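Local coordinates for putative uncharacterized protein (Emericella nidulans, PDB 3PGB) that probably oxidises primary amines to aldehydes with the help of a copper ion and a topaquinone cofactor made from one of its own tyrosines, at residues P112-A117 with D541-G546; F367-K370 with V376-E379; D653-S658 with S675-G680. All coordinates share one frame; numbering follows the deposited sequence.

Interaction 1. Residues P112-A117 with D541-G546; sequences PNKSEA and DFDILG. With CA (calcium ion), chain F.
Lys114 extends its ammonium group to the carboxylates of Asp541 and Asp543, arriving from the direction opposite to theirs. The lysine is nearly straight: CG lies anti to the backbone N (chi1 -173°) and the rest of the chain is extended. The CA atoms of Lys114 and Asp541 are 10.5 Å apart, yet the extended chain still delivers a charge there, a span that suits lysine's long flexible chain. NZ makes a salt bridge to Asp541 OD2 at 2.8 Å and another to Asp543 OD2 at 2.7 Å. The two are met differently. Asp543 OD2 offers its syn lone pair, whereas the ammonium reaches Asp541 OD2 on the syn side but 24° out of the carboxylate plane.

Each aspartate gives OD1 to calcium and OD2 to its main salt bridge with Lys114, which is why a short carboxylate fits both places, though NZ also has a weak bond to Asp543 OD1 (3.0 Å). Asp541 OD1 binds the calcium ion at 2.4 Å and Asp543 OD1 at 2.3 Å. Between them Phe542 contributes its carbonyl O, 2.5 Å from the metal, and its ring packs on Leu377 and Phe719. A water, Asp687 and Leu688 complete the shell; Asp687 also forms a salt bridge with Lys114. The lysine is thus a second-shell residue, probably offsetting the negative charge gathered round the metal and holding the ligands in orientation. Such a peripheral calcium site is known in other copper amine oxidases.

The contact docks the start of helix 114-122 on the end of strand 532-542, which pairs with strands 374-389 and 686-698. Tyr378 of strand 374-389 packs against both Lys114 and Asp541.

Interaction 2. Residues F367-K370 with V376-E379; sequences FDIK and VLYE
Ile369 and Leu377 stand side by side on one face of the hairpin, their CB atoms 4.1 Å apart and their CD1 methyls 4.2 Å apart. Branched aliphatic side chains suit this buried face, where Leu377 also packs on Phe542 of the adjoining strand. On the other face Phe367 lies alongside Glu379. The ring meets the methylene part of the glutamate, with Phe367 CE2 3.5 Å from Glu379 CG, and the ring and carboxylate planes are only 19° apart. Tyr378 adds a second aromatic partner: its CG is anti to the backbone N (chi1 171°), which carries the ring back toward Phe367. The two form an offset edge-to-face pair, the phenylalanine edge toward the tyrosine face, with planes at 83° and centroids 5.9 Å apart.

This is an antiparallel beta hairpin within the beta-sandwich of the copper amine oxidase catalytic domain, and it is not regular. Ile369 O accepts from Val376 N at 3.1 Å and, weakly, from Leu377 N, the pattern of a classic beta bulge with Val376 and Leu377 opposite Ile369. Further along, Asp368 N donates to Tyr378 O at 2.8 Å, approaching from above the carbonyl plane. Asp368 itself has left-handed backbone angles, and the chain bends there.

The polar ends find partners outside the two segments. The extended Glu379 chain carries OE2 to a salt bridge with Lys539, Asp368 OD2 forms a salt bridge with NE of Arg375, near the start of strand 374-389, and Tyr378 OH is hydrogen-bonded to Trp68 NE1, whose ring also stacks with Phe367.

Interaction 3. Residues D653-S658 with S675-G680; sequences DFEPTS and STFFNG. With CA (calcium ion), chain E.
Glu655 lays its whole side chain over one face of the Phe677 ring, the two side chains running antiparallel to each other. It begins with CB, 3.7 Å from CZ at the far end of the ring. Next comes CG, placed almost directly above the ring: it makes a CH-pi contact 3.7 Å from the centroid and 15° off the normal. CD follows over the same face, and there the flat carboxylate stacks on the phenyl group with planes 3° apart. The extended chain keeps the acid group in this layer.

At the tip each oxygen accepts a hydrogen bond from a different water. OE1 accepts from water 3 at 2.6 Å, and OE2 from water 2 at 2.7 Å. Both waters are ligands of the calcium ion, so Glu655 belongs to its second shell. Glutamate suits the place because its methylenes can cover an aromatic ring while its two oxygens orient a pair of metal-bound waters; the nearby calcium would probably favour the ionised acid. Phe677 serves the site twice, since its carbonyl O binds the calcium at 2.3 Å while its ring supports Glu655. At the edge of that ring, near its plane, Thr657 O lies 3.4 Å from Phe677 CZ. Asn679, Glu584 and Glu681 are further ligands.

Both segments belong to the long connection between strands 646-650 and 686-698. Phe677 also packs on Thr649 of the first of these strands. On the other side of the contact, Pro656 O accepts from Lys539 and Ser658 OG is hydrogen-bonded to Asn537 OD1, fastening the loop to strand 532-542, while Ser658 N reaches Gln383 of strand 374-389.

How the interactions relate
From the N terminus, the chain first meets 112-117, at the start of helix 114-122, and interaction 1 waits more than 400 residues for its partner 541-546. Interaction 2 closes wholly within that long loop, joining neighbouring strands across a short turn. Interaction 3 follows in series and closes a small loop of its own. None of them cross. Interactions 1 and 2 abut: strand 374-389 pairs with strand 532-542, and Asp541 N donates to Glu379 O at 2.9 Å. Interaction 3 touches interaction 1 through Ser115 OG and Asp653 OD2, 2.7 Å apart. Together they tie an N-terminal helix, catalytic-domain strands and two calcium-bearing regions into one neighbourhood.

Interaction 1. Residues P112-A117 with D541-G546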
loop_
_atom_site.group_PDB
_atom_site.type_symbol
_atom_site.label_atom_id
_atom_site.label_comp_id
_atom_site.label_asym_id
_atom_site.label_seq_id
_atom_site.Cartn_x
_atom_site.Cartn_y
_atom_site.Cartn_z
ATOM N N PRO A 112 4.002 -31.595 13.634
ATOM C CA PRO A 112 3.336 -32.043 14.845
ATOM C C PRO A 112 2.128 -31.180 15.178
ATOM O O PRO A 112 2.069 -30.011 14.795
ATOM C CB PRO A 112 4.420 -31.907 15.920
ATOM C CG PRO A 112 5.331 -30.880 15.414
ATOM C CD PRO A 112 5.316 -30.994 13.918
ATOM N N ASN A 113 1.169 -31.778 15.871
ATOM C CA ASN A 113 -0.014 -31.075 16.320
ATOM C C ASN A 113 0.371 -29.937 17.264
ATOM O O ASN A 113 1.354 -30.037 18.002
ATOM C CB ASN A 113 -0.966 -32.054 17.022
ATOM C CG ASN A 113 -1.557 -33.087 16.070
ATOM O OD1 ASN A 113 -1.663 -32.850 14.865
ATOM N ND2 ASN A 113 -1.949 -34.238 16.610
ATOM N N LYS A 114 -0.403 -28.857 17.232
ATOM C CA LYS A 114 -0.160 -27.711 18.115
ATOM C C LYS A 114 -0.206 -28.130 19.586
ATOM O O LYS A 114 0.553 -27.615 20.410
ATOM C CB LYS A 114 -1.187 -26.611 17.844
ATOM C CG LYS A 114 -0.952 -25.304 18.584
ATOM C CD LYS A 114 -2.060 -24.304 18.280
ATOM C CE LYS A 114 -1.947 -23.058 19.138
ATOM N NZ LYS A 114 -2.792 -21.951 18.605
ATOM N N SER A 115 -1.091 -29.072 19.906
ATOM C CA SER A 115 -1.226 -29.579 21.270
ATOM C C SER A 115 0.034 -30.321 21.748
ATOM O O SER A 115 0.276 -30.402 22.951
ATOM C CB SER A 115 -2.472 -30.472 21.390
ATOM O OG SER A 115 -2.456 -31.517 20.425
ATOM N N GLU A 116 0.820 -30.855 20.809
ATOM C CA GLU A 116 2.152 -31.423 21.104
ATOM C C GLU A 116 3.231 -30.346 21.177
ATOM O O GLU A 116 4.122 -30.407 22.026
ATOM C CB GLU A 116 2.592 -32.409 20.017
ATOM C CG GLU A 116 1.938 -33.769 20.027
ATOM C CD GLU A 116 2.489 -34.645 18.913
ATOM O OE1 GLU A 116 3.450 -35.405 19.181
ATOM O OE2 GLU A 116 1.993 -34.542 17.762
ATOM N N ALA A 117 3.168 -29.385 20.255
ATOM C CA ALA A 117 4.209 -28.367 20.123
ATOM C C ALA A 117 4.218 -27.371 21.286
ATOM O O ALA A 117 5.278 -27.057 21.820
ATOM C CB ALA A 117 4.052 -27.638 18.806
ATOM N N ASP A 541 -2.504 -17.854 12.843
ATOM C CA ASP A 541 -2.923 -18.394 14.133
ATOM C C ASP A 541 -2.460 -17.485 15.265
ATOM O O ASP A 541 -1.521 -17.818 15.993
ATOM C CB ASP A 541 -2.376 -19.817 14.322
ATOM C CG ASP A 541 -2.931 -20.505 15.561
ATOM O OD1 ASP A 541 -3.802 -19.933 16.248
ATOM O OD2 ASP A 541 -2.483 -21.630 15.857
ATOM N N PHE A 542 -3.125 -16.344 15.418
ATOM C CA PHE A 542 -2.821 -15.434 16.522
ATOM C C PHE A 542 -3.150 -16.101 17.848
ATOM O O PHE A 542 -4.250 -16.623 18.011
ATOM C CB PHE A 542 -3.646 -14.145 16.427
ATOM C CG PHE A 542 -3.332 -13.307 15.231
ATOM C CD1 PHE A 542 -2.343 -12.344 15.288
ATOM C CD2 PHE A 542 -4.027 -13.481 14.055
ATOM C CE1 PHE A 542 -2.050 -11.576 14.187
ATOM C CE2 PHE A 542 -3.744 -12.721 12.958
ATOM C CZ PHE A 542 -2.749 -11.767 13.021
ATOM N N ASP A 543 -2.209 -16.087 18.787
ATOM C CA ASP A 543 -2.476 -16.488 20.167
ATOM C C ASP A 543 -2.124 -15.314 21.068
ATOM O O ASP A 543 -1.103 -15.331 21.767
ATOM C CB ASP A 543 -1.657 -17.723 20.553
ATOM C CG ASP A 543 -2.136 -18.996 19.867
ATOM O OD1 ASP A 543 -3.238 -19.014 19.268
ATOM O OD2 ASP A 543 -1.402 -20.000 19.939
ATOM N N ILE A 544 -2.975 -14.292 21.058
ATOM C CA ILE A 544 -2.651 -13.036 21.733
ATOM C C ILE A 544 -2.656 -13.228 23.249
ATOM O O ILE A 544 -3.703 -13.476 23.854
ATOM C CB ILE A 544 -3.621 -11.888 21.340
ATOM C CG1 ILE A 544 -3.669 -11.699 19.815
ATOM C CG2 ILE A 544 -3.206 -10.586 22.014
ATOM C CD1 ILE A 544 -2.321 -11.484 19.164
ATOM N N LEU A 545 -1.472 -13.117 23.849
ATOM C CA LEU A 545 -1.300 -13.296 25.290
ATOM C C LEU A 545 -1.935 -14.616 25.752
ATOM O O LEU A 545 -2.578 -14.677 26.800
ATOM C CB LEU A 545 -1.883 -12.095 26.052
ATOM C CG LEU A 545 -1.252 -10.727 25.744
ATOM C CD1 LEU A 545 -2.096 -9.559 26.270
ATOM C CD2 LEU A 545 0.176 -10.652 26.294
ATOM N N GLY A 546 -1.739 -15.666 24.957
ATOM C CA GLY A 546 -2.351 -16.968 25.208
ATOM C C GLY A 546 -3.319 -17.355 24.099
ATOM O O GLY A 546 -3.682 -16.527 23.266
HETATM CA CA CA F . -5.092 -18.925 17.960
HETATM O O HOH W 1 -6.470 -17.361 19.381
#

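Interaction 2. Residues F367-K370 with V376-E379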
loop_
_atom_site.group_PDB
_atom_site.type_symbol
_atom_site.label_atom_id
_atom_site.label_comp_id
_atom_site.label_asym_id
_atom_site.label_seq_id
_atom_site.Cartn_x
_atom_site.Cartn_y
_atom_site.Cartn_z
ATOM N N PHE A 367 6.693 -20.015 12.257
ATOM C CA PHE A 367 6.128 -20.571 13.484
ATOM C C PHE A 367 6.660 -19.858 14.721
ATOM O O PHE A 367 7.769 -19.340 14.729
ATOM C CB PHE A 367 6.450 -22.061 13.592
ATOM C CG PHE A 367 5.643 -22.925 12.671
ATOM C CD1 PHE A 367 6.099 -23.222 11.394
ATOM C CD2 PHE A 367 4.425 -23.444 13.080
ATOM C CE1 PHE A 367 5.347 -24.024 10.543
ATOM C CE2 PHE A 367 3.668 -24.244 12.234
ATOM C CZ PHE A 367 4.125 -24.537 10.971
ATOM N N ASP A 368 5.855 -19.856 15.774
ATOM C CA ASP A 368 6.234 -19.296 17.063
ATOM C C ASP A 368 6.807 -17.886 16.919
ATOM O O ASP A 368 7.872 -17.587 17.455
ATOM C CB ASP A 368 7.225 -20.236 17.767
ATOM C CG ASP A 368 7.382 -19.939 19.265
ATOM O OD1 ASP A 368 8.410 -20.368 19.834
ATOM O OD2 ASP A 368 6.496 -19.301 19.875
ATOM N N ILE A 369 6.096 -17.030 16.187
ATOM C CA ILE A 369 6.481 -15.631 16.053
ATOM C C ILE A 369 6.233 -14.948 17.397
ATOM O O ILE A 369 5.092 -14.869 17.837
ATOM C CB ILE A 369 5.673 -14.903 14.926
ATOM C CG1 ILE A 369 5.958 -15.539 13.559
ATOM C CG2 ILE A 369 6.010 -13.424 14.889
ATOM C CD1 ILE A 369 5.220 -14.901 12.409
ATOM N N LYS A 370 7.296 -14.478 18.048
ATOM C CA LYS A 370 7.176 -13.806 19.352
ATOM C C LYS A 370 7.559 -12.330 19.255
ATOM O O LYS A 370 8.333 -11.946 18.388
ATOM C CB LYS A 370 8.045 -14.496 20.419
ATOM C CG LYS A 370 7.780 -16.005 20.584
ATOM C CD LYS A 370 8.696 -16.679 21.610
ATOM C CE LYS A 370 8.359 -16.249 23.032
ATOM N NZ LYS A 370 9.243 -16.861 24.074
ATOM N N VAL A 376 2.787 -13.948 19.645
ATOM C CA VAL A 376 1.615 -13.309 19.038
ATOM C C VAL A 376 0.990 -14.197 17.958
ATOM O O VAL A 376 -0.215 -14.147 17.750
ATOM C CB VAL A 376 1.934 -11.904 18.471
ATOM C CG1 VAL A 376 3.022 -11.228 19.299
ATOM C CG2 VAL A 376 2.320 -11.975 17.012
ATOM N N LEU A 377 1.808 -15.006 17.286
ATOM C CA LEU A 377 1.333 -15.951 16.275
ATOM C C LEU A 377 2.053 -17.291 16.407
ATOM O O LEU A 377 3.282 -17.354 16.337
ATOM C CB LEU A 377 1.573 -15.388 14.872
ATOM C CG LEU A 377 0.749 -14.170 14.424
ATOM C CD1 LEU A 377 1.599 -13.183 13.640
ATOM C CD2 LEU A 377 -0.460 -14.601 13.606
ATOM N N TYR A 378 1.290 -18.360 16.614
ATOM C CA TYR A 378 1.854 -19.709 16.617
ATOM C C TYR A 378 2.309 -20.094 15.211
ATOM O O TYR A 378 3.318 -20.773 15.051
ATOM C CB TYR A 378 0.843 -20.745 17.147
ATOM C CG TYR A 378 1.304 -22.181 16.968
ATOM C CD1 TYR A 378 2.236 -22.747 17.831
ATOM C CD2 TYR A 378 0.827 -22.958 15.921
ATOM C CE1 TYR A 378 2.671 -24.052 17.665
ATOM C CE2 TYR A 378 1.259 -24.265 15.744
ATOM C CZ TYR A 378 2.181 -24.805 16.618
ATOM O OH TYR A 378 2.610 -26.101 16.437
ATOM N N GLU A 379 1.553 -19.657 14.207
ATOM C CA GLU A 379 1.781 -20.055 12.823
ATOM C C GLU A 379 1.278 -18.982 11.849
ATOM O O GLU A 379 0.185 -18.442 12.027
ATOM C CB GLU A 379 1.079 -21.389 12.538
ATOM C CG GLU A 379 1.307 -21.922 11.116
ATOM C CD GLU A 379 0.482 -23.162 10.791
ATOM O OE1 GLU A 379 0.719 -23.747 9.713
ATOM O OE2 GLU A 379 -0.405 -23.547 11.595
#

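Interaction 3. Residues D653-S658 with S675-G680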
loop_
_atom_site.group_PDB
_atom_site.type_symbol
_atom_site.label_atom_id
_atom_site.label_comp_id
_atom_site.label_asym_id
_atom_site.label_seq_id
_atom_site.Cartn_x
_atom_site.Cartn_y
_atom_site.Cartn_z
ATOM N N ASP A 653 -6.366 -29.320 15.655
ATOM C CA ASP A 653 -5.201 -29.974 15.081
ATOM C C ASP A 653 -5.586 -30.782 13.848
ATOM O O ASP A 653 -4.741 -31.038 12.999
ATOM C CB ASP A 653 -4.486 -30.821 16.134
ATOM C CG ASP A 653 -3.846 -29.966 17.212
ATOM O OD1 ASP A 653 -3.408 -28.843 16.888
ATOM O OD2 ASP A 653 -3.780 -30.399 18.379
ATOM N N PHE A 654 -6.862 -31.148 13.744
ATOM C CA PHE A 654 -7.388 -31.810 12.546
ATOM C C PHE A 654 -7.812 -30.832 11.427
ATOM O O PHE A 654 -8.381 -31.256 10.416
ATOM C CB PHE A 654 -8.534 -32.777 12.905
ATOM C CG PHE A 654 -9.629 -32.168 13.741
ATOM C CD1 PHE A 654 -10.668 -31.472 13.146
ATOM C CD2 PHE A 654 -9.638 -32.331 15.124
ATOM C CE1 PHE A 654 -11.682 -30.921 13.914
ATOM C CE2 PHE A 654 -10.646 -31.779 15.908
ATOM C CZ PHE A 654 -11.677 -31.077 15.302
ATOM N N GLU A 655 -7.530 -29.539 11.605
ATOM C CA GLU A 655 -7.689 -28.549 10.536
ATOM C C GLU A 655 -6.424 -27.698 10.432
ATOM O O GLU A 655 -6.462 -26.492 10.691
ATOM C CB GLU A 655 -8.906 -27.645 10.805
ATOM C CG GLU A 655 -10.264 -28.341 10.711
ATOM C CD GLU A 655 -11.418 -27.514 11.281
ATOM O OE1 GLU A 655 -11.181 -26.396 11.810
ATOM O OE2 GLU A 655 -12.573 -27.999 11.202
ATOM N N PRO A 656 -5.290 -28.318 10.065
ATOM C CA PRO A 656 -4.031 -27.563 9.990
ATOM C C PRO A 656 -3.955 -26.626 8.787
ATOM O O PRO A 656 -3.354 -25.551 8.879
ATOM C CB PRO A 656 -2.976 -28.666 9.874
ATOM C CG PRO A 656 -3.703 -29.804 9.236
ATOM C CD PRO A 656 -5.087 -29.751 9.780
ATOM N N THR A 657 -4.571 -27.038 7.678
ATOM C CA THR A 657 -4.494 -26.326 6.406
ATOM C C THR A 657 -5.889 -26.048 5.856
ATOM O O THR A 657 -6.798 -26.845 6.047
ATOM C CB THR A 657 -3.729 -27.166 5.343
ATOM O OG1 THR A 657 -4.479 -28.348 5.022
ATOM C CG2 THR A 657 -2.357 -27.580 5.851
ATOM N N SER A 658 -6.050 -24.933 5.152
ATOM C CA SER A 658 -7.314 -24.615 4.496
ATOM C C SER A 658 -7.477 -25.333 3.154
ATOM O O SER A 658 -8.566 -25.313 2.576
ATOM C CB SER A 658 -7.436 -23.111 4.267
ATOM O OG SER A 658 -6.356 -22.612 3.501
ATOM N N SER A 675 -15.341 -25.148 3.533
ATOM C CA SER A 675 -16.712 -24.875 4.025
ATOM C C SER A 675 -17.075 -25.614 5.307
ATOM O O SER A 675 -17.792 -25.076 6.151
ATOM C CB SER A 675 -17.768 -25.224 2.971
ATOM O OG SER A 675 -17.875 -24.183 2.027
ATOM N N THR A 676 -16.578 -26.843 5.432
ATOM C CA THR A 676 -16.944 -27.739 6.526
ATOM C C THR A 676 -16.294 -27.346 7.855
ATOM O O THR A 676 -16.639 -27.892 8.895
ATOM C CB THR A 676 -16.579 -29.212 6.183
ATOM O OG1 THR A 676 -15.156 -29.369 6.164
ATOM C CG2 THR A 676 -17.148 -29.617 4.813
ATOM N N PHE A 677 -15.361 -26.395 7.818
ATOM C CA PHE A 677 -14.760 -25.840 9.040
ATOM C C PHE A 677 -15.789 -25.075 9.869
ATOM O O PHE A 677 -15.605 -24.902 11.074
ATOM C CB PHE A 677 -13.614 -24.871 8.704
ATOM C CG PHE A 677 -12.328 -25.532 8.265
ATOM C CD1 PHE A 677 -12.307 -26.807 7.686
ATOM C CD2 PHE A 677 -11.123 -24.840 8.397
ATOM C CE1 PHE A 677 -11.106 -27.381 7.273
ATOM C CE2 PHE A 677 -9.924 -25.402 7.988
ATOM C CZ PHE A 677 -9.914 -26.681 7.422
ATOM N N PHE A 678 -16.853 -24.605 9.216
ATOM C CA PHE A 678 -17.847 -23.736 9.849
ATOM C C PHE A 678 -19.068 -24.534 10.309
ATOM O O PHE A 678 -19.993 -24.804 9.532
ATOM C CB PHE A 678 -18.225 -22.599 8.894
ATOM C CG PHE A 678 -17.045 -21.777 8.474
ATOM C CD1 PHE A 678 -16.678 -20.642 9.194
ATOM C CD2 PHE A 678 -16.256 -22.176 7.406
ATOM C CE1 PHE A 678 -15.558 -19.903 8.830
ATOM C CE2 PHE A 678 -15.142 -21.446 7.038
ATOM C CZ PHE A 678 -14.789 -20.304 7.750
ATOM N N ASN A 679 -19.027 -24.914 11.588
ATOM C CA ASN A 679 -20.060 -25.719 12.235
ATOM C C ASN A 679 -20.445 -25.103 13.579
ATOM O O ASN A 679 -20.519 -25.791 14.599
ATOM C CB ASN A 679 -19.578 -27.172 12.416
ATOM C CG ASN A 679 -18.316 -27.274 13.259
ATOM O OD1 ASN A 679 -17.533 -26.325 13.338
ATOM N ND2 ASN A 679 -18.113 -28.426 13.892
ATOM N N GLY A 680 -20.661 -23.790 13.568
ATOM C CA GLY A 680 -21.259 -23.073 14.701
ATOM C C GLY A 680 -20.508 -23.063 16.023
ATOM O O GLY A 680 -21.108 -22.791 17.061
HETATM CA CA CA E . -15.417 -25.308 13.333
HETATM O O HOH W 2 -14.768 -27.509 12.750
HETATM O O HOH W 3 -13.004 -25.060 13.137
#